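Local coordinates for SH3 domain-containing protein (Dictyostelium discoideum, PDB 4NQI) that remodels membranes through its inverse BAR domain in osmoregulation, phagocytosis and cytokinesis, and probably binds phosphatidylinositol lipids, at residues B[126-131]-B[174-179]. Numbering follows the deposited sequence.
Sequences KKDRDQ and ANKLRD
Asp128 and Lys176 meet in a salt bridge between two long antiparallel helices of the I-BAR bundle, 72-140 and 152-224. Along 126-131, Lys127 is the first to take part: although it makes no contact with 174-179, its chain curls back through chi3 and chi4 to set NZ 3.1 Å from Asp128 OD1, coming from above the carboxylate plane, 38° out of it. Asp128 points at the facing helix and splits its carboxylate between two lysines, OD1 for its sequence neighbour and OD2 for Lys176. A leucine here would probably leave both ammonium groups without this shared partner and untie the one direct link between these two turns. With the CA atoms of Asp128 and Lys176 9.9 Å apart, the lysine has to do most of the spanning; it bends at chi2 (-52°) and chi4 and crosses the aspartate at about a right angle. Phe121 and Tyr125, a turn or two earlier on helix 72-140, pack against this buried lysine, while Leu172 touches Asp128. Leu177, next along helix 152-224, packs on Ile238 of the second subunit. At the bridge, Lys176 NZ donates to Asp128 OD2 at 3.2 Å, on its anti side and 17° out of the carboxylate plane.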
ATOM      1  N   LYS B 126     -43.255 -20.666   4.342  1.00 72.21           N
ATOM      2  CA  LYS B 126     -44.667 -20.379   4.569  1.00 71.64           C
ATOM      3  C   LYS B 126     -45.528 -21.550   4.107  1.00 75.65           C
ATOM      4  O   LYS B 126     -46.490 -21.927   4.776  1.00 75.60           O
ATOM      5  CB  LYS B 126     -45.096 -19.112   3.819  1.00 71.87           C
ATOM      6  CG  LYS B 126     -44.223 -17.888   4.062  0.91 74.65           C
ATOM      7  N   LYS B 127     -45.166 -22.121   2.961  1.00 77.03           N
ATOM      8  CA  LYS B 127     -45.945 -23.187   2.337  1.00 78.10           C
ATOM      9  C   LYS B 127     -45.920 -24.482   3.154  1.00 73.58           C
ATOM     10  O   LYS B 127     -46.973 -25.039   3.469  1.00 67.69           O
ATOM     11  CB  LYS B 127     -45.437 -23.446   0.914  1.00 77.67           C
ATOM     12  CG  LYS B 127     -46.382 -24.260   0.041  1.00 80.04           C
ATOM     13  CD  LYS B 127     -45.773 -24.539  -1.327  1.00 81.32           C
ATOM     14  CE  LYS B 127     -44.462 -25.296  -1.203  0.99 83.86           C
ATOM     15  NZ  LYS B 127     -44.629 -26.569  -0.448  0.36 84.61           N
ATOM     16  N   ASP B 128     -44.720 -24.949   3.495  1.00 73.12           N
ATOM     17  CA  ASP B 128     -44.559 -26.182   4.268  1.00 77.49           C
ATOM     18  C   ASP B 128     -45.191 -26.081   5.652  1.00 80.57           C
ATOM     19  O   ASP B 128     -45.749 -27.055   6.161  1.00 81.89           O
ATOM     20  CB  ASP B 128     -43.077 -26.549   4.403  1.00 80.82           C
ATOM     21  CG  ASP B 128     -42.486 -27.091   3.117  1.00 90.43           C
ATOM     22  OD1 ASP B 128     -43.262 -27.498   2.228  1.00 96.88           O
ATOM     23  OD2 ASP B 128     -41.241 -27.120   3.000  1.00 91.01           O
ATOM     24  N   ARG B 129     -45.099 -24.903   6.260  1.00 79.17           N
ATOM     25  CA  ARG B 129     -45.679 -24.678   7.579  1.00 80.76           C
ATOM     26  C   ARG B 129     -47.201 -24.588   7.492  1.00 83.62           C
ATOM     27  O   ARG B 129     -47.909 -25.025   8.401  1.00 83.30           O
ATOM     28  CB  ARG B 129     -45.100 -23.411   8.212  1.00 79.00           C
ATOM     29  CG  ARG B 129     -45.152 -23.408   9.729  1.00 82.49           C
ATOM     30  CD  ARG B 129     -43.940 -22.705  10.326  1.00 83.55           C
ATOM     31  NE  ARG B 129     -44.166 -21.276  10.531  1.00 85.96           N
ATOM     32  CZ  ARG B 129     -44.662 -20.756  11.650  1.00 85.68           C
ATOM     33  NH1 ARG B 129     -44.992 -21.548  12.662  1.00 83.76           N
ATOM     34  NH2 ARG B 129     -44.833 -19.444  11.757  1.00 83.00           N
ATOM     35  N   ASP B 130     -47.699 -24.022   6.395  1.00 85.38           N
ATOM     36  CA  ASP B 130     -49.139 -23.941   6.168  1.00 85.12           C
ATOM     37  C   ASP B 130     -49.712 -25.293   5.769  1.00 80.41           C
ATOM     38  O   ASP B 130     -50.802 -25.658   6.208  1.00 78.53           O
ATOM     39  CB  ASP B 130     -49.480 -22.897   5.102  1.00 90.78           C
ATOM     40  CG  ASP B 130     -49.429 -21.478   5.633  1.00 95.21           C
ATOM     41  OD1 ASP B 130     -49.461 -21.297   6.870  1.00 94.51           O
ATOM     42  OD2 ASP B 130     -49.367 -20.542   4.809  1.00 97.65           O
ATOM     43  N   GLN B 131     -48.989 -26.028   4.926  1.00 75.73           N
ATOM     44  CA  GLN B 131     -49.409 -27.376   4.563  1.00 77.14           C
ATOM     45  C   GLN B 131     -49.518 -28.230   5.822  1.00 81.12           C
ATOM     46  O   GLN B 131     -50.476 -28.976   5.983  1.00 85.63           O
ATOM     47  CB  GLN B 131     -48.441 -28.011   3.558  1.00 75.08           C
ATOM     48  N   ALA B 174     -37.120 -27.536  12.914  1.00 56.46           N
ATOM     49  CA  ALA B 174     -35.704 -27.692  13.238  1.00 59.68           C
ATOM     50  C   ALA B 174     -34.846 -27.856  11.983  1.00 59.01           C
ATOM     51  O   ALA B 174     -33.727 -27.341  11.919  1.00 56.99           O
ATOM     52  CB  ALA B 174     -35.503 -28.867  14.180  1.00 57.11           C
ATOM     53  N   ASN B 175     -35.365 -28.583  10.995  1.00 57.79           N
ATOM     54  CA  ASN B 175     -34.682 -28.727   9.710  1.00 61.09           C
ATOM     55  C   ASN B 175     -34.554 -27.386   8.991  1.00 57.35           C
ATOM     56  O   ASN B 175     -33.516 -27.077   8.408  1.00 52.74           O
ATOM     57  CB  ASN B 175     -35.417 -29.732   8.814  1.00 62.71           C
ATOM     58  CG  ASN B 175     -35.115 -31.176   9.176  1.00 69.32           C
ATOM     59  OD1 ASN B 175     -34.047 -31.488   9.705  1.00 74.25           O
ATOM     60  ND2 ASN B 175     -36.054 -32.069   8.877  1.00 71.76           N
ATOM     61  N   LYS B 176     -35.623 -26.596   9.037  1.00 58.08           N
ATOM     62  CA  LYS B 176     -35.643 -25.282   8.405  1.00 60.85           C
ATOM     63  C   LYS B 176     -34.745 -24.286   9.132  1.00 62.60           C
ATOM     64  O   LYS B 176     -34.278 -23.316   8.534  1.00 64.79           O
ATOM     65  CB  LYS B 176     -37.070 -24.737   8.346  1.00 63.59           C
ATOM     66  CG  LYS B 176     -37.994 -25.480   7.392  1.00 59.75           C
ATOM     67  CD  LYS B 176     -37.382 -25.586   6.004  1.00 56.65           C
ATOM     68  CE  LYS B 176     -38.400 -26.063   4.985  1.00 50.34           C
ATOM     69  NZ  LYS B 176     -39.596 -25.187   4.981  1.00 53.87           N
ATOM     70  N   LEU B 177     -34.514 -24.519  10.422  1.00 59.32           N
ATOM     71  CA  LEU B 177     -33.601 -23.676  11.190  1.00 59.13           C
ATOM     72  C   LEU B 177     -32.156 -23.925  10.766  1.00 59.68           C
ATOM     73  O   LEU B 177     -31.401 -22.978  10.529  1.00 57.22           O
ATOM     74  CB  LEU B 177     -33.753 -23.921  12.692  1.00 58.44           C
ATOM     75  CG  LEU B 177     -32.746 -23.160  13.560  1.00 62.29           C
ATOM     76  CD1 LEU B 177     -32.891 -21.659  13.361  1.00 59.26           C
ATOM     77  CD2 LEU B 177     -32.897 -23.522  15.028  1.00 64.39           C
ATOM     78  N   ARG B 178     -31.781 -25.200  10.681  1.00 57.70           N
ATOM     79  CA  ARG B 178     -30.473 -25.597  10.172  1.00 59.92           C
ATOM     80  C   ARG B 178     -30.246 -25.010   8.789  1.00 61.58           C
ATOM     81  O   ARG B 178     -29.214 -24.392   8.527  1.00 62.59           O
ATOM     82  CB  ARG B 178     -30.378 -27.119  10.063  1.00 62.59           C
ATOM     83  CG  ARG B 178     -30.076 -27.846  11.358  1.00 75.95           C
ATOM     84  CD  ARG B 178     -29.686 -29.293  11.079  1.00 86.52           C
ATOM     85  NE  ARG B 178     -29.123 -29.951  12.254  1.00 92.41           N
ATOM     86  CZ  ARG B 178     -29.849 -30.526  13.208  1.00 97.22           C
ATOM     87  NH1 ARG B 178     -31.173 -30.521  13.129  1.00 98.33           N
ATOM     88  NH2 ARG B 178     -29.253 -31.102  14.242  1.00100.52           N
ATOM     89  N   ASP B 179     -31.225 -25.220   7.911  1.00 60.63           N
ATOM     90  CA  ASP B 179     -31.131 -24.807   6.516  1.00 64.85           C
ATOM     91  C   ASP B 179     -30.798 -23.327   6.357  1.00 60.86           C
ATOM     92  O   ASP B 179     -29.962 -22.960   5.531  1.00 60.66           O
ATOM     93  CB  ASP B 179     -32.426 -25.143   5.768  1.00 69.64           C
ATOM     94  CG  ASP B 179     -32.607 -26.637   5.549  1.00 73.51           C
ATOM     95  OD1 ASP B 179     -31.623 -27.389   5.716  1.00 74.59           O
ATOM     96  OD2 ASP B 179     -33.731 -27.058   5.199  1.00 78.09           O
TER